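PDB 4N91: TRAP dicarboxylate transporter, DctP subunit from Anaerococcus prevoti, which binds D-glucuronate, in either anomeric form, between its two lobes and probably serves as the extracellular solute receptor of a TRAP transporter. Local coordinates for residues N103-I108 with K132-S137; G141-V146 with I243-Y248. All coordinates share one frame; numbering follows the deposited sequence.

Interaction 1 of 2, residues N103-I108 with K132-S137; sequences NDVWEI and KPIFES
The 3-10 turn at 104-106 packs side on against the C-terminal end of helix 128-135, with Trp106 lying across the last turn of that helix and Val105 meeting Ile134 beside it. Ile134 CG2 sits over the six-membered ring of Trp106 in a CH-pi contact, 4.0 Å from its centroid. The carbonyl oxygen of Ile134 also lies over a face of this indole, 3.5 Å from Trp106 CZ2. Further along, the rings of Trp106 and Phe135 meet rim to rim, their planes 22° apart, with Trp106 CZ3 3.7 Å from Phe135 CD1. The other branch of Ile134 reaches Val105: with CG2 of the valine anti to its backbone N, that methyl comes to 3.4 Å from Ile134 CD1, a tight fit. Val105 CG1 rests on Ser137, whose OG turns back to hydrogen-bond Ile134 O at 2.8 Å. An Asx turn, Val105 N to Asn103 OD1 at 3.1 Å, shapes the start of the 3-10 turn. No hydrogen bond joins the two segments, and Trp106 NE1 is satisfied by Thr138 OG1. The segments are therefore held together by apolar and aromatic contact, while Ile134 O, which faces the indole, has its hydrogen bonds from Ser137 N and OG, within its own segment.

Interaction 2 of 2, residues G141-V146 with I243-Y248; sequences GGFEGV and IVIANY
Strands 143-146 and 243-247 run antiparallel with a marked twist, their local directions 138° apart. Glu144 and Ala246 form the hydrogen-bonded pair, with Glu144 N to Ala246 O at 3.0 Å and Ala246 N to Glu144 O at 2.9 Å. The ladder continues through Val146 N to Val244 O, 2.8 Å, and at its other end Tyr248 N reaches Gly142 O, 2.9 Å. Gly142 turns the chain into the strand with a positive phi. Phe143 CG stands between the backbone N and the carbonyl carbon (chi1 65°), which brings the Phe143 ring beside Ile245, whose CD1 lies over one face, 4.0 Å from the centroid. Val146 CG1 touches Ala246 CB, and Val146 CG2 meets Val244 CG1. Glu144, extended beyond CG, sets its carboxylate at the edge of the Tyr248 ring, Glu144 CD 3.8 Å from Tyr248 CD1, the two planes 77° apart; Glu144 OE1 forms a salt bridge with Arg139. Asn247 caps helix 248-253 through OD1 to Trp250 N and gives ND2 to Thr84 O. Helix 77-86 covers Phe143 and Ile245, Leu251 of helix 248-253 touches Glu144 and Val146, and strand 91-95 pairs with 242-247 along its other edge.

In the fold
Interactions 1 and 2 lie 11 Å apart, centre to centre, in the same lobe of the periplasmic-binding-protein fold. They come in series: helix 128-135 of interaction 1 is followed, after a short loop, by strand 143-149 of interaction 2, an edge strand of the five-stranded sheet, whose partner 242-247 returns from much later in the chain. The two touch where Phe135 O receives a probable hydrogen bond from Gly145 N, 2.8 Å, so the helix end is bonded to the edge strand, and where Trp106 and Phe135 pack on Ile243 of the next strand. Strand 242-247 begins at Asp242, which binds alpha-D-glucuronate, so 243-248 leads away from the ligand site; the side chain of Trp106 is about 12 Å from the bound alpha-D-glucuronate.

Interaction 1 of 2, residues N103-I108 with K132-S137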
loop_
_atom_site.group_PDB
_atom_site.type_symbol
_atom_site.label_atom_id
_atom_site.label_comp_id
_atom_site.label_asym_id
_atom_site.label_seq_id
_atom_site.Cartn_x
_atom_site.Cartn_y
_atom_site.Cartn_z
ATOM N N ASN A 103 -11.549 9.140 3.730
ATOM C CA ASN A 103 -12.208 8.987 5.030
ATOM C C ASN A 103 -11.128 8.787 6.069
ATOM O O ASN A 103 -10.222 7.971 5.889
ATOM C CB ASN A 103 -13.169 7.809 5.050
ATOM C CG ASN A 103 -14.056 7.775 6.283
ATOM O OD1 ASN A 103 -13.612 7.484 7.394
ATOM N ND2 ASN A 103 -15.336 8.049 6.082
ATOM N N ASP A 104 -11.219 9.523 7.173
ATOM C CA ASP A 104 -10.142 9.515 8.150
ATOM C C ASP A 104 -9.928 8.182 8.872
ATOM O O ASP A 104 -8.864 7.969 9.436
ATOM C CB ASP A 104 -10.312 10.648 9.175
ATOM C CG ASP A 104 -11.512 10.467 10.100
ATOM O OD1 ASP A 104 -12.125 9.378 10.184
ATOM O OD2 ASP A 104 -11.842 11.455 10.797
ATOM N N VAL A 105 -10.914 7.289 8.883
ATOM C CA VAL A 105 -10.729 6.049 9.612
ATOM C C VAL A 105 -9.646 5.161 8.978
ATOM O O VAL A 105 -9.062 4.314 9.654
ATOM C CB VAL A 105 -12.038 5.269 9.807
ATOM C CG1 VAL A 105 -12.391 4.460 8.585
ATOM C CG2 VAL A 105 -11.920 4.360 11.023
ATOM N N TRP A 106 -9.351 5.361 7.698
ATOM C CA TRP A 106 -8.272 4.562 7.078
ATOM C C TRP A 106 -6.907 4.856 7.714
ATOM O O TRP A 106 -5.958 4.075 7.575
ATOM C CB TRP A 106 -8.177 4.779 5.575
ATOM C CG TRP A 106 -9.365 4.378 4.771
ATOM C CD1 TRP A 106 -10.400 5.187 4.397
ATOM C CD2 TRP A 106 -9.630 3.100 4.186
ATOM N NE1 TRP A 106 -11.289 4.494 3.631
ATOM C CE2 TRP A 106 -10.858 3.208 3.496
ATOM C CE3 TRP A 106 -8.956 1.876 4.176
ATOM C CZ2 TRP A 106 -11.419 2.143 2.797
ATOM C CZ3 TRP A 106 -9.524 0.818 3.495
ATOM C CH2 TRP A 106 -10.734 0.960 2.814
ATOM N N GLU A 107 -6.813 5.984 8.412
ATOM C CA GLU A 107 -5.588 6.401 9.103
ATOM C C GLU A 107 -5.003 5.312 9.956
ATOM O O GLU A 107 -3.808 5.314 10.204
ATOM C CB GLU A 107 -5.900 7.545 10.079
ATOM C CG GLU A 107 -5.983 8.877 9.465
ATOM C CD GLU A 107 -6.502 9.922 10.427
ATOM O OE1 GLU A 107 -7.181 9.588 11.458
ATOM O OE2 GLU A 107 -6.251 11.101 10.122
ATOM N N ILE A 108 -5.848 4.433 10.480
ATOM C CA ILE A 108 -5.382 3.416 11.424
ATOM C C ILE A 108 -4.178 2.616 10.900
ATOM O O ILE A 108 -3.187 2.421 11.623
ATOM C CB ILE A 108 -6.545 2.477 11.870
ATOM C CG1 ILE A 108 -6.074 1.462 12.911
ATOM C CG2 ILE A 108 -7.184 1.739 10.697
ATOM C CD1 ILE A 108 -5.659 2.055 14.193
ATOM N N LYS A 132 -13.566 -4.932 8.182
ATOM C CA LYS A 132 -14.835 -4.632 7.529
ATOM C C LYS A 132 -15.387 -3.232 7.800
ATOM O O LYS A 132 -15.828 -2.566 6.873
ATOM C CB LYS A 132 -15.881 -5.717 7.802
ATOM C CG LYS A 132 -16.156 -6.537 6.544
ATOM C CD LYS A 132 -16.451 -8.021 6.781
ATOM C CE LYS A 132 -16.700 -8.703 5.427
ATOM N NZ LYS A 132 -16.959 -10.169 5.502
ATOM N N PRO A 133 -15.340 -2.763 9.059
ATOM C CA PRO A 133 -15.812 -1.396 9.331
ATOM C C PRO A 133 -14.985 -0.337 8.614
ATOM O O PRO A 133 -15.527 0.701 8.217
ATOM C CB PRO A 133 -15.639 -1.259 10.845
ATOM C CG PRO A 133 -15.659 -2.624 11.339
ATOM C CD PRO A 133 -15.050 -3.496 10.294
ATOM N N ILE A 134 -13.700 -0.613 8.438
ATOM C CA ILE A 134 -12.817 0.305 7.738
ATOM C C ILE A 134 -13.135 0.273 6.240
ATOM O O ILE A 134 -13.342 1.318 5.615
ATOM C CB ILE A 134 -11.343 -0.056 7.969
ATOM C CG1 ILE A 134 -11.044 -0.176 9.460
ATOM C CG2 ILE A 134 -10.415 0.975 7.330
ATOM C CD1 ILE A 134 -11.206 1.099 10.219
ATOM N N PHE A 135 -13.189 -0.931 5.687
ATOM C CA PHE A 135 -13.432 -1.125 4.252
ATOM C C PHE A 135 -14.781 -0.541 3.803
ATOM O O PHE A 135 -14.933 -0.120 2.658
ATOM C CB PHE A 135 -13.390 -2.616 3.893
ATOM C CG PHE A 135 -12.004 -3.227 3.882
ATOM C CD1 PHE A 135 -10.892 -2.516 4.297
ATOM C CD2 PHE A 135 -11.832 -4.525 3.439
ATOM C CE1 PHE A 135 -9.635 -3.103 4.267
ATOM C CE2 PHE A 135 -10.580 -5.105 3.418
ATOM C CZ PHE A 135 -9.500 -4.400 3.820
ATOM N N GLU A 136 -15.753 -0.508 4.704
ATOM C CA GLU A 136 -17.097 -0.018 4.392
ATOM C C GLU A 136 -17.294 1.464 4.687
ATOM O O GLU A 136 -18.360 2.008 4.435
ATOM C CB GLU A 136 -18.137 -0.829 5.173
ATOM C CG GLU A 136 -18.171 -2.284 4.767
ATOM C CD GLU A 136 -19.058 -3.141 5.648
ATOM O OE1 GLU A 136 -19.774 -2.595 6.516
ATOM O OE2 GLU A 136 -19.023 -4.378 5.460
ATOM N N SER A 137 -16.264 2.114 5.209
ATOM C CA SER A 137 -16.385 3.475 5.706
ATOM C C SER A 137 -16.695 4.499 4.620
ATOM O O SER A 137 -17.277 5.550 4.897
ATOM C CB SER A 137 -15.097 3.860 6.442
ATOM O OG SER A 137 -14.021 3.992 5.545
#

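Interaction 2 of 2, residues G141-V146 with I243-Y248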
loop_
_atom_site.group_PDB
_atom_site.type_symbol
_atom_site.label_atom_id
_atom_site.label_comp_id
_atom_site.label_asym_id
_atom_site.label_seq_id
_atom_site.Cartn_x
_atom_site.Cartn_y
_atom_site.Cartn_z
ATOM N N GLY A 141 -18.845 7.821 -0.285
ATOM C CA GLY A 141 -17.915 8.415 -1.216
ATOM C C GLY A 141 -17.766 7.613 -2.505
ATOM O O GLY A 141 -16.990 7.979 -3.390
ATOM N N GLY A 142 -18.503 6.507 -2.609
ATOM C CA GLY A 142 -18.641 5.799 -3.860
ATOM C C GLY A 142 -17.898 4.468 -3.964
ATOM O O GLY A 142 -18.004 3.802 -4.979
ATOM N N PHE A 143 -17.180 4.068 -2.923
ATOM C CA PHE A 143 -16.458 2.797 -2.983
ATOM C C PHE A 143 -16.351 2.065 -1.647
ATOM O O PHE A 143 -16.554 2.635 -0.568
ATOM C CB PHE A 143 -15.058 3.016 -3.580
ATOM C CG PHE A 143 -14.144 3.881 -2.746
ATOM C CD1 PHE A 143 -13.368 3.342 -1.732
ATOM C CD2 PHE A 143 -14.017 5.240 -3.020
ATOM C CE1 PHE A 143 -12.507 4.141 -0.981
ATOM C CE2 PHE A 143 -13.170 6.047 -2.280
ATOM C CZ PHE A 143 -12.397 5.508 -1.273
ATOM N N GLU A 144 -16.026 0.780 -1.725
ATOM C CA GLU A 144 -15.709 0.031 -0.528
ATOM C C GLU A 144 -14.554 -0.912 -0.790
ATOM O O GLU A 144 -14.342 -1.375 -1.928
ATOM C CB GLU A 144 -16.925 -0.696 0.017
ATOM C CG GLU A 144 -17.307 -1.948 -0.669
ATOM C CD GLU A 144 -18.548 -2.600 -0.035
ATOM O OE1 GLU A 144 -18.910 -2.274 1.116
ATOM O OE2 GLU A 144 -19.175 -3.425 -0.711
ATOM N N GLY A 145 -13.791 -1.167 0.267
ATOM C CA GLY A 145 -12.700 -2.129 0.213
ATOM C C GLY A 145 -13.274 -3.521 0.174
ATOM O O GLY A 145 -14.255 -3.818 0.860
ATOM N N VAL A 146 -12.670 -4.378 -0.645
ATOM C CA VAL A 146 -13.108 -5.759 -0.747
ATOM C C VAL A 146 -12.049 -6.779 -0.322
ATOM O O VAL A 146 -12.402 -7.904 0.082
ATOM C CB VAL A 146 -13.626 -6.103 -2.162
ATOM C CG1 VAL A 146 -14.894 -5.285 -2.467
ATOM C CG2 VAL A 146 -12.530 -5.940 -3.218
ATOM N N ILE A 243 -5.060 -1.711 -0.857
ATOM C CA ILE A 243 -6.474 -2.031 -0.710
ATOM C C ILE A 243 -7.113 -2.148 -2.082
ATOM O O ILE A 243 -6.918 -1.287 -2.948
ATOM C CB ILE A 243 -7.212 -0.933 0.076
ATOM C CG1 ILE A 243 -6.489 -0.637 1.395
ATOM C CG2 ILE A 243 -8.665 -1.332 0.313
ATOM C CD1 ILE A 243 -6.467 -1.784 2.401
ATOM N N VAL A 244 -7.863 -3.221 -2.299
ATOM C CA VAL A 244 -8.656 -3.348 -3.507
ATOM C C VAL A 244 -10.005 -2.726 -3.230
ATOM O O VAL A 244 -10.716 -3.162 -2.313
ATOM C CB VAL A 244 -8.828 -4.820 -3.890
ATOM C CG1 VAL A 244 -9.548 -4.954 -5.198
ATOM C CG2 VAL A 244 -7.456 -5.509 -3.932
ATOM N N ILE A 245 -10.330 -1.677 -3.978
ATOM C CA ILE A 245 -11.592 -0.989 -3.787
ATOM C C ILE A 245 -12.487 -1.195 -4.998
ATOM O O ILE A 245 -12.016 -1.283 -6.123
ATOM C CB ILE A 245 -11.409 0.538 -3.493
ATOM C CG1 ILE A 245 -10.716 1.258 -4.641
ATOM C CG2 ILE A 245 -10.674 0.755 -2.180
ATOM C CD1 ILE A 245 -10.773 2.781 -4.519
ATOM N N ALA A 246 -13.786 -1.295 -4.746
ATOM C CA ALA A 246 -14.768 -1.452 -5.807
ATOM C C ALA A 246 -15.833 -0.356 -5.721
ATOM O O ALA A 246 -16.195 0.090 -4.629
ATOM C CB ALA A 246 -15.416 -2.825 -5.702
ATOM N N ASN A 247 -16.297 0.102 -6.879
ATOM C CA ASN A 247 -17.410 1.041 -6.938
ATOM C C ASN A 247 -18.602 0.440 -6.227
ATOM O O ASN A 247 -19.003 -0.695 -6.509
ATOM C CB ASN A 247 -17.776 1.394 -8.374
ATOM C CG ASN A 247 -18.988 2.318 -8.445
ATOM O OD1 ASN A 247 -20.117 1.861 -8.632
ATOM N ND2 ASN A 247 -18.770 3.604 -8.222
ATOM N N TYR A 248 -19.154 1.198 -5.292
ATOM C CA TYR A 248 -20.155 0.654 -4.369
ATOM C C TYR A 248 -21.491 0.327 -5.072
ATOM O O TYR A 248 -22.046 -0.768 -4.895
ATOM C CB TYR A 248 -20.362 1.612 -3.214
ATOM C CG TYR A 248 -21.321 1.078 -2.177
ATOM C CD1 TYR A 248 -21.081 -0.134 -1.554
ATOM C CD2 TYR A 248 -22.457 1.781 -1.828
ATOM C CE1 TYR A 248 -21.957 -0.643 -0.604
ATOM C CE2 TYR A 248 -23.344 1.272 -0.875
ATOM C CZ TYR A 248 -23.074 0.069 -0.265
ATOM O OH TYR A 248 -23.942 -0.452 0.685
#